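Local coordinates for protein mannitol dehydrogenase (Helicobacter pylori, PDB 3TWO) that probably catalyses the NADP(H)-dependent, zinc-dependent interconversion of cinnamyl alcohols and the corresponding aldehydes, at residues 144-158 against 303-317. Sequence-based numbering, arbitrary orientation.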
ATOM      1  N   ILE B 144      -9.477  14.883  26.323  1.00 28.54           N
ATOM      2  CA  ILE B 144      -8.036  15.091  26.392  1.00 28.85           C
ATOM      3  C   ILE B 144      -7.750  16.171  27.445  1.00 30.52           C
ATOM      4  O   ILE B 144      -8.418  17.208  27.449  1.00 31.63           O
ATOM      5  CB  ILE B 144      -7.502  15.530  24.969  1.00 28.29           C
ATOM      6  CG1 ILE B 144      -7.974  14.483  23.900  1.00 27.92           C
ATOM      7  CG2 ILE B 144      -5.965  15.894  24.994  1.00 27.61           C
ATOM      8  CD1 ILE B 144      -7.674  13.009  24.271  1.00 27.04           C
ATOM      9  N   SER B 145      -6.750  15.957  28.297  1.00 30.50           N
ATOM     10  CA  SER B 145      -6.384  16.946  29.285  1.00 32.23           C
ATOM     11  C   SER B 145      -5.435  18.003  28.677  1.00 32.44           C
ATOM     12  O   SER B 145      -4.514  17.671  27.940  1.00 32.10           O
ATOM     13  CB  SER B 145      -5.690  16.244  30.430  1.00 33.45           C
ATOM     14  OG  SER B 145      -5.059  17.198  31.176  1.00 36.24           O
ATOM     15  N   VAL B 146      -5.696  19.278  28.940  1.00 32.17           N
ATOM     16  CA  VAL B 146      -4.917  20.350  28.283  1.00 32.00           C
ATOM     17  C   VAL B 146      -4.348  21.269  29.364  1.00 34.07           C
ATOM     18  O   VAL B 146      -5.086  21.649  30.301  1.00 34.57           O
ATOM     19  CB  VAL B 146      -5.794  21.189  27.344  1.00 31.07           C
ATOM     20  CG1 VAL B 146      -5.053  22.459  26.882  1.00 30.34           C
ATOM     21  CG2 VAL B 146      -6.267  20.329  26.135  1.00 29.77           C
ATOM     22  N   ASP B 147      -3.057  21.611  29.257  1.00 35.06           N
ATOM     23  CA  ASP B 147      -2.413  22.529  30.220  1.00 37.61           C
ATOM     24  C   ASP B 147      -3.188  23.837  30.333  1.00 37.33           C
ATOM     25  O   ASP B 147      -3.452  24.459  29.327  1.00 37.43           O
ATOM     26  CB  ASP B 147      -1.022  22.898  29.709  1.00 39.35           C
ATOM     27  CG  ASP B 147      -0.215  23.599  30.753  1.00 41.71           C
ATOM     28  OD1 ASP B 147      -0.523  24.738  31.176  1.00 43.35           O
ATOM     29  OD2 ASP B 147       0.714  22.950  31.213  1.00 50.13           O
ATOM     30  N   LYS B 148      -3.511  24.278  31.536  1.00 39.04           N
ATOM     31  CA  LYS B 148      -4.304  25.500  31.747  1.00 40.19           C
ATOM     32  C   LYS B 148      -3.701  26.819  31.192  1.00 41.28           C
ATOM     33  O   LYS B 148      -4.436  27.810  30.981  1.00 41.15           O
ATOM     34  CB  LYS B 148      -4.685  25.649  33.223  1.00 41.20           C
ATOM     35  CG  LYS B 148      -3.517  25.461  34.195  1.00 44.27           C
ATOM     36  CD  LYS B 148      -3.642  26.299  35.492  1.00 48.45           C
ATOM     37  CE  LYS B 148      -2.400  26.129  36.379  1.00 49.11           C
ATOM     38  NZ  LYS B 148      -2.786  25.789  37.794  1.00 54.14           N
ATOM     39  N   ASN B 149      -2.386  26.847  30.942  1.00 41.51           N
ATOM     40  CA  ASN B 149      -1.769  28.037  30.316  1.00 42.45           C
ATOM     41  C   ASN B 149      -1.540  27.970  28.798  1.00 41.71           C
ATOM     42  O   ASN B 149      -1.104  28.938  28.210  1.00 42.77           O
ATOM     43  CB  ASN B 149      -0.474  28.425  31.017  1.00 42.66           C
ATOM     44  CG  ASN B 149      -0.726  28.960  32.414  1.00 47.53           C
ATOM     45  OD1 ASN B 149      -0.406  28.284  33.392  1.00 49.78           O
ATOM     46  ND2 ASN B 149      -1.329  30.167  32.522  1.00 46.24           N
ATOM     47  N   ALA B 150      -1.851  26.842  28.167  1.00 40.24           N
ATOM     48  CA  ALA B 150      -1.736  26.725  26.725  1.00 38.35           C
ATOM     49  C   ALA B 150      -2.694  27.708  26.000  1.00 37.44           C
ATOM     50  O   ALA B 150      -3.806  27.944  26.479  1.00 37.55           O
ATOM     51  CB  ALA B 150      -2.011  25.281  26.316  1.00 36.97           C
ATOM     52  N   PRO B 151      -2.270  28.283  24.842  1.00 36.59           N
ATOM     53  CA  PRO B 151      -3.248  29.155  24.103  1.00 35.66           C
ATOM     54  C   PRO B 151      -4.377  28.289  23.480  1.00 34.33           C
ATOM     55  O   PRO B 151      -4.138  27.481  22.571  1.00 31.93           O
ATOM     56  CB  PRO B 151      -2.391  29.840  23.030  1.00 35.61           C
ATOM     57  CG  PRO B 151      -1.193  28.868  22.800  1.00 36.10           C
ATOM     58  CD  PRO B 151      -0.939  28.238  24.197  1.00 36.20           C
ATOM     59  N   LEU B 152      -5.587  28.439  23.999  1.00 34.57           N
ATOM     60  CA  LEU B 152      -6.648  27.465  23.757  1.00 34.87           C
ATOM     61  C   LEU B 152      -7.194  27.502  22.338  1.00 34.47           C
ATOM     62  O   LEU B 152      -7.626  26.474  21.779  1.00 35.37           O
ATOM     63  CB  LEU B 152      -7.772  27.728  24.726  1.00 35.40           C
ATOM     64  CG  LEU B 152      -8.340  26.507  25.385  1.00 38.62           C
ATOM     65  CD1 LEU B 152      -7.231  25.506  25.815  1.00 33.37           C
ATOM     66  CD2 LEU B 152      -9.171  27.020  26.593  1.00 39.25           C
ATOM     67  N   GLU B 153      -7.170  28.689  21.740  1.00 35.61           N
ATOM     68  CA  GLU B 153      -7.527  28.860  20.322  1.00 35.50           C
ATOM     69  C   GLU B 153      -6.561  28.063  19.403  1.00 35.05           C
ATOM     70  O   GLU B 153      -6.997  27.516  18.390  1.00 34.58           O
ATOM     71  CB  GLU B 153      -7.640  30.356  19.949  1.00 36.55           C
ATOM     72  CG  GLU B 153      -6.349  31.176  19.586  1.00 37.95           C
ATOM     73  CD  GLU B 153      -5.481  31.507  20.780  1.00 43.51           C
ATOM     74  OE1 GLU B 153      -5.863  31.219  21.926  1.00 44.86           O
ATOM     75  OE2 GLU B 153      -4.374  32.055  20.570  1.00 47.90           O
ATOM     76  N   LYS B 154      -5.285  27.950  19.799  1.00 33.31           N
ATOM     77  CA  LYS B 154      -4.301  27.167  19.022  1.00 32.73           C
ATOM     78  C   LYS B 154      -4.338  25.656  19.320  1.00 32.38           C
ATOM     79  O   LYS B 154      -3.904  24.818  18.466  1.00 32.37           O
ATOM     80  CB  LYS B 154      -2.898  27.685  19.309  1.00 33.40           C
ATOM     81  CG  LYS B 154      -2.573  28.932  18.487  1.00 34.83           C
ATOM     82  CD  LYS B 154      -1.236  29.441  18.873  1.00 37.61           C
ATOM     83  CE  LYS B 154      -1.000  30.801  18.251  1.00 40.97           C
ATOM     84  NZ  LYS B 154       0.421  31.115  18.512  1.00 45.42           N
ATOM     85  N   VAL B 155      -4.850  25.310  20.514  1.00 29.80           N
ATOM     86  CA  VAL B 155      -4.921  23.937  20.962  1.00 28.42           C
ATOM     87  C   VAL B 155      -5.978  23.175  20.155  1.00 27.59           C
ATOM     88  O   VAL B 155      -5.753  22.018  19.817  1.00 28.38           O
ATOM     89  CB  VAL B 155      -5.237  23.836  22.487  1.00 28.45           C
ATOM     90  CG1 VAL B 155      -5.643  22.393  22.908  1.00 26.39           C
ATOM     91  CG2 VAL B 155      -4.035  24.311  23.311  1.00 26.67           C
ATOM     92  N   ALA B 156      -7.112  23.814  19.861  1.00 26.05           N
ATOM     93  CA  ALA B 156      -8.276  23.123  19.303  1.00 25.82           C
ATOM     94  C   ALA B 156      -7.958  22.251  18.066  1.00 24.41           C
ATOM     95  O   ALA B 156      -8.387  21.091  18.001  1.00 24.64           O
ATOM     96  CB  ALA B 156      -9.484  24.155  19.039  1.00 25.95           C
ATOM     97  N   PRO B 157      -7.195  22.778  17.089  1.00 24.23           N
ATOM     98  CA  PRO B 157      -6.984  21.904  15.906  1.00 24.29           C
ATOM     99  C   PRO B 157      -5.976  20.805  16.166  1.00 25.54           C
ATOM    100  O   PRO B 157      -5.871  19.897  15.343  1.00 25.65           O
ATOM    101  CB  PRO B 157      -6.463  22.864  14.799  1.00 24.84           C
ATOM    102  CG  PRO B 157      -6.882  24.282  15.248  1.00 23.00           C
ATOM    103  CD  PRO B 157      -6.831  24.187  16.812  1.00 24.64           C
ATOM    104  N   LEU B 158      -5.246  20.853  17.291  1.00 25.23           N
ATOM    105  CA  LEU B 158      -4.423  19.700  17.638  1.00 26.14           C
ATOM    106  C   LEU B 158      -5.304  18.481  17.742  1.00 27.05           C
ATOM    107  O   LEU B 158      -4.832  17.380  17.450  1.00 27.03           O
ATOM    108  CB  LEU B 158      -3.691  19.870  18.977  1.00 26.56           C
ATOM    109  CG  LEU B 158      -2.764  21.028  19.085  1.00 26.87           C
ATOM    110  CD1 LEU B 158      -2.306  21.235  20.595  1.00 29.32           C
ATOM    111  CD2 LEU B 158      -1.625  20.856  18.126  1.00 25.12           C
ATOM    112  N   VAL B 303      -0.889  15.958  22.194  1.00 27.21           N
ATOM    113  CA  VAL B 303      -1.158  17.275  22.794  1.00 28.31           C
ATOM    114  C   VAL B 303      -0.077  17.664  23.796  1.00 28.16           C
ATOM    115  O   VAL B 303       0.409  18.802  23.779  1.00 27.39           O
ATOM    116  CB  VAL B 303      -2.614  17.359  23.413  1.00 28.97           C
ATOM    117  CG1 VAL B 303      -2.778  18.621  24.321  1.00 27.61           C
ATOM    118  CG2 VAL B 303      -3.679  17.342  22.244  1.00 26.52           C
ATOM    119  N   ASP B 304       0.337  16.709  24.640  1.00 28.91           N
ATOM    120  CA  ASP B 304       1.393  16.989  25.639  1.00 29.98           C
ATOM    121  C   ASP B 304       2.679  17.440  24.936  1.00 30.40           C
ATOM    122  O   ASP B 304       3.339  18.396  25.393  1.00 30.51           O
ATOM    123  CB  ASP B 304       1.704  15.735  26.516  1.00 30.62           C
ATOM    124  CG  ASP B 304       0.536  15.349  27.441  1.00 32.83           C
ATOM    125  OD1 ASP B 304      -0.418  16.139  27.637  1.00 32.85           O
ATOM    126  OD2 ASP B 304       0.537  14.222  27.937  1.00 35.94           O
ATOM    127  N   PHE B 305       3.043  16.720  23.853  1.00 29.43           N
ATOM    128  CA  PHE B 305       4.262  16.976  23.111  1.00 29.72           C
ATOM    129  C   PHE B 305       4.184  18.392  22.519  1.00 29.75           C
ATOM    130  O   PHE B 305       5.133  19.165  22.614  1.00 29.16           O
ATOM    131  CB  PHE B 305       4.376  15.940  21.957  1.00 29.39           C
ATOM    132  CG  PHE B 305       5.574  16.142  21.052  1.00 30.65           C
ATOM    133  CD1 PHE B 305       6.851  15.752  21.446  1.00 35.33           C
ATOM    134  CD2 PHE B 305       5.420  16.671  19.774  1.00 33.51           C
ATOM    135  CE1 PHE B 305       7.987  15.917  20.577  1.00 35.68           C
ATOM    136  CE2 PHE B 305       6.528  16.816  18.892  1.00 30.82           C
ATOM    137  CZ  PHE B 305       7.811  16.447  19.309  1.00 33.93           C
ATOM    138  N   SER B 306       3.025  18.708  21.931  1.00 28.68           N
ATOM    139  CA  SER B 306       2.858  19.910  21.148  1.00 29.90           C
ATOM    140  C   SER B 306       2.908  21.096  22.085  1.00 30.59           C
ATOM    141  O   SER B 306       3.488  22.127  21.765  1.00 32.34           O
ATOM    142  CB  SER B 306       1.541  19.848  20.369  1.00 28.99           C
ATOM    143  OG  SER B 306       1.549  18.698  19.537  1.00 26.98           O
ATOM    144  N   ILE B 307       2.361  20.940  23.272  1.00 30.93           N
ATOM    145  CA  ILE B 307       2.358  22.070  24.179  1.00 31.14           C
ATOM    146  C   ILE B 307       3.766  22.250  24.733  1.00 32.90           C
ATOM    147  O   ILE B 307       4.262  23.385  24.847  1.00 33.93           O
ATOM    148  CB  ILE B 307       1.365  21.883  25.317  1.00 30.77           C
ATOM    149  CG1 ILE B 307      -0.040  22.177  24.804  1.00 30.17           C
ATOM    150  CG2 ILE B 307       1.784  22.748  26.604  1.00 28.49           C
ATOM    151  CD1 ILE B 307      -1.187  21.645  25.785  1.00 29.74           C
ATOM    152  N   LYS B 308       4.404  21.140  25.081  1.00 33.14           N
ATOM    153  CA  LYS B 308       5.781  21.191  25.557  1.00 34.02           C
ATOM    154  C   LYS B 308       6.754  21.897  24.588  1.00 33.88           C
ATOM    155  O   LYS B 308       7.566  22.728  25.006  1.00 34.48           O
ATOM    156  CB  LYS B 308       6.312  19.772  25.829  1.00 34.08           C
ATOM    157  CG  LYS B 308       7.702  19.830  26.480  1.00 36.86           C
ATOM    158  CD  LYS B 308       8.390  18.521  26.367  1.00 40.91           C
ATOM    159  CE  LYS B 308       9.519  18.413  27.382  1.00 45.59           C
ATOM    160  NZ  LYS B 308      10.105  17.030  27.216  1.00 48.41           N
ATOM    161  N   HIS B 309       6.699  21.551  23.298  1.00 32.55           N
ATOM    162  CA  HIS B 309       7.645  22.110  22.338  1.00 33.22           C
ATOM    163  C   HIS B 309       7.091  23.335  21.605  1.00 33.60           C
ATOM    164  O   HIS B 309       7.720  23.843  20.654  1.00 32.20           O
ATOM    165  CB  HIS B 309       8.092  21.004  21.371  1.00 33.35           C
ATOM    166  CG  HIS B 309       8.886  19.951  22.069  1.00 36.02           C
ATOM    167  ND1 HIS B 309       8.409  18.685  22.301  1.00 40.07           N
ATOM    168  CD2 HIS B 309      10.074  20.021  22.706  1.00 38.76           C
ATOM    169  CE1 HIS B 309       9.300  17.992  22.986  1.00 40.05           C
ATOM    170  NE2 HIS B 309      10.316  18.786  23.253  1.00 43.41           N
ATOM    171  N   ASN B 310       5.924  23.822  22.051  1.00 32.01           N
ATOM    172  CA  ASN B 310       5.323  24.998  21.406  1.00 32.64           C
ATOM    173  C   ASN B 310       5.152  24.817  19.884  1.00 31.13           C
ATOM    174  O   ASN B 310       5.527  25.667  19.101  1.00 30.28           O
ATOM    175  CB  ASN B 310       6.093  26.278  21.738  1.00 33.17           C
ATOM    176  CG  ASN B 310       5.171  27.430  22.107  1.00 38.11           C
ATOM    177  OD1 ASN B 310       4.887  27.693  23.322  1.00 47.96           O
ATOM    178  ND2 ASN B 310       4.706  28.133  21.116  1.00 34.92           N
ATOM    179  N   ILE B 311       4.563  23.695  19.508  1.00 29.98           N
ATOM    180  CA  ILE B 311       4.231  23.386  18.147  1.00 29.97           C
ATOM    181  C   ILE B 311       2.700  23.499  18.001  1.00 30.48           C
ATOM    182  O   ILE B 311       1.949  22.639  18.484  1.00 30.36           O
ATOM    183  CB  ILE B 311       4.649  21.952  17.838  1.00 29.10           C
ATOM    184  CG1 ILE B 311       6.160  21.818  17.993  1.00 29.25           C
ATOM    185  CG2 ILE B 311       4.249  21.556  16.419  1.00 30.56           C
ATOM    186  CD1 ILE B 311       6.708  20.337  17.856  1.00 28.42           C
ATOM    187  N   TYR B 312       2.251  24.582  17.363  1.00 29.93           N
ATOM    188  CA  TYR B 312       0.859  24.865  17.207  1.00 30.00           C
ATOM    189  C   TYR B 312       0.467  25.149  15.759  1.00 29.86           C
ATOM    190  O   TYR B 312       1.276  25.667  14.977  1.00 28.33           O
ATOM    191  CB  TYR B 312       0.503  26.079  18.036  1.00 30.76           C
ATOM    192  CG  TYR B 312       0.576  25.861  19.523  1.00 31.66           C
ATOM    193  CD1 TYR B 312       1.592  26.463  20.303  1.00 30.22           C
ATOM    194  CD2 TYR B 312      -0.367  25.060  20.160  1.00 29.45           C
ATOM    195  CE1 TYR B 312       1.634  26.285  21.728  1.00 31.58           C
ATOM    196  CE2 TYR B 312      -0.339  24.894  21.541  1.00 32.09           C
ATOM    197  CZ  TYR B 312       0.651  25.507  22.308  1.00 32.60           C
ATOM    198  OH  TYR B 312       0.612  25.281  23.654  1.00 37.05           O
ATOM    199  N   PRO B 313      -0.792  24.792  15.387  1.00 29.83           N
ATOM    200  CA  PRO B 313      -1.342  25.262  14.086  1.00 28.97           C
ATOM    201  C   PRO B 313      -1.329  26.775  13.941  1.00 29.71           C
ATOM    202  O   PRO B 313      -1.420  27.561  14.935  1.00 29.49           O
ATOM    203  CB  PRO B 313      -2.805  24.789  14.113  1.00 29.32           C
ATOM    204  CG  PRO B 313      -3.105  24.578  15.619  1.00 29.96           C
ATOM    205  CD  PRO B 313      -1.791  24.039  16.181  1.00 29.29           C
ATOM    206  N   GLU B 314      -1.197  27.175  12.700  1.00 30.58           N
ATOM    207  CA  GLU B 314      -1.385  28.545  12.236  1.00 32.78           C
ATOM    208  C   GLU B 314      -2.902  28.704  12.084  1.00 32.53           C
ATOM    209  O   GLU B 314      -3.546  27.986  11.298  1.00 32.33           O
ATOM    210  CB  GLU B 314      -0.771  28.654  10.843  1.00 33.21           C
ATOM    211  CG  GLU B 314       0.693  28.367  10.785  1.00 37.82           C
ATOM    212  CD  GLU B 314       1.420  29.435  11.515  1.00 44.64           C
ATOM    213  OE1 GLU B 314       1.153  30.616  11.166  1.00 48.88           O
ATOM    214  OE2 GLU B 314       2.200  29.116  12.451  1.00 44.09           O
ATOM    215  N   ILE B 315      -3.482  29.624  12.823  1.00 32.09           N
ATOM    216  CA  ILE B 315      -4.943  29.718  12.828  1.00 32.19           C
ATOM    217  C   ILE B 315      -5.368  31.122  12.524  1.00 32.86           C
ATOM    218  O   ILE B 315      -4.603  32.077  12.737  1.00 32.08           O
ATOM    219  CB  ILE B 315      -5.579  29.279  14.172  1.00 31.64           C
ATOM    220  CG1 ILE B 315      -5.145  30.246  15.289  1.00 34.06           C
ATOM    221  CG2 ILE B 315      -5.071  27.896  14.560  1.00 29.58           C
ATOM    222  CD1 ILE B 315      -6.275  30.882  15.947  1.00 36.33           C
ATOM    223  N   ASP B 316      -6.595  31.217  12.013  1.00 32.72           N
ATOM    224  CA  ASP B 316      -7.291  32.464  11.841  1.00 34.20           C
ATOM    225  C   ASP B 316      -8.634  32.368  12.575  1.00 33.24           C
ATOM    226  O   ASP B 316      -9.453  31.538  12.221  1.00 32.11           O
ATOM    227  CB  ASP B 316      -7.539  32.700  10.339  1.00 34.20           C
ATOM    228  CG  ASP B 316      -6.257  33.072   9.581  1.00 42.95           C
ATOM    229  OD1 ASP B 316      -5.847  32.318   8.641  1.00 51.23           O
ATOM    230  OD2 ASP B 316      -5.615  34.115   9.923  1.00 50.04           O
ATOM    231  N   LEU B 317      -8.842  33.254  13.538  1.00 31.80           N
ATOM    232  CA  LEU B 317     -10.034  33.300  14.371  1.00 32.81           C
ATOM    233  C   LEU B 317     -11.210  33.928  13.664  1.00 31.24           C
ATOM    234  O   LEU B 317     -11.122  35.043  13.229  1.00 31.17           O
ATOM    235  CB  LEU B 317      -9.813  34.217  15.588  1.00 32.76           C
ATOM    236  CG  LEU B 317      -9.175  33.605  16.812  1.00 38.12           C
ATOM    237  CD1 LEU B 317      -9.108  34.690  17.959  1.00 39.00           C
ATOM    238  CD2 LEU B 317      -9.971  32.373  17.236  1.00 35.69           C
TER
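Pro151 lays CG over one face of the Tyr312 ring, a CH-pi contact 4.1 Å from the centroid and 21° off its normal, while its CD reaches Tyr312 OH at 3.4 Å. The compact, rigid pyrrolidine ring offers C-H groups to the aromatic face, and Pro151 stands at the N-cap position just before helix 152-155. Lys154 sets CB 3.7 Å from Tyr312 CD2; its extended methylenes pass beside the CB-CG end of Tyr312, the two side chains crossing at about a right angle. Leu158 sends CD2 to Pro313 CD at 3.7 Å and also meets Ser306 CB, and Pro157 packs its ring obliquely on Pro313. Ile307 places CD1 3.8 Å from Ala150 CB, whose small methyl admits it close to the backbone.

In this medium-chain alcohol dehydrogenase fold, the contact packs the loop and short helix after strand 144-145 on the end of helix 296-308, which follows the last Rossmann strand, 287-290, and on the chain re-entering the mixed sheet of the GroES-like, catalytic part at strand 315-318. A Schellman motif ends helix 296-308, with Asn310 at positive phi. Beside Ile307, whose CD1 also meets Asp147 CB, an Asx turn at Asp147 shapes the loop. Farther out, Lys194 hydrogen-bonds Tyr312 O, and Ser306 OG is hydrogen-bonded to Met302 O and Tyr195 OH.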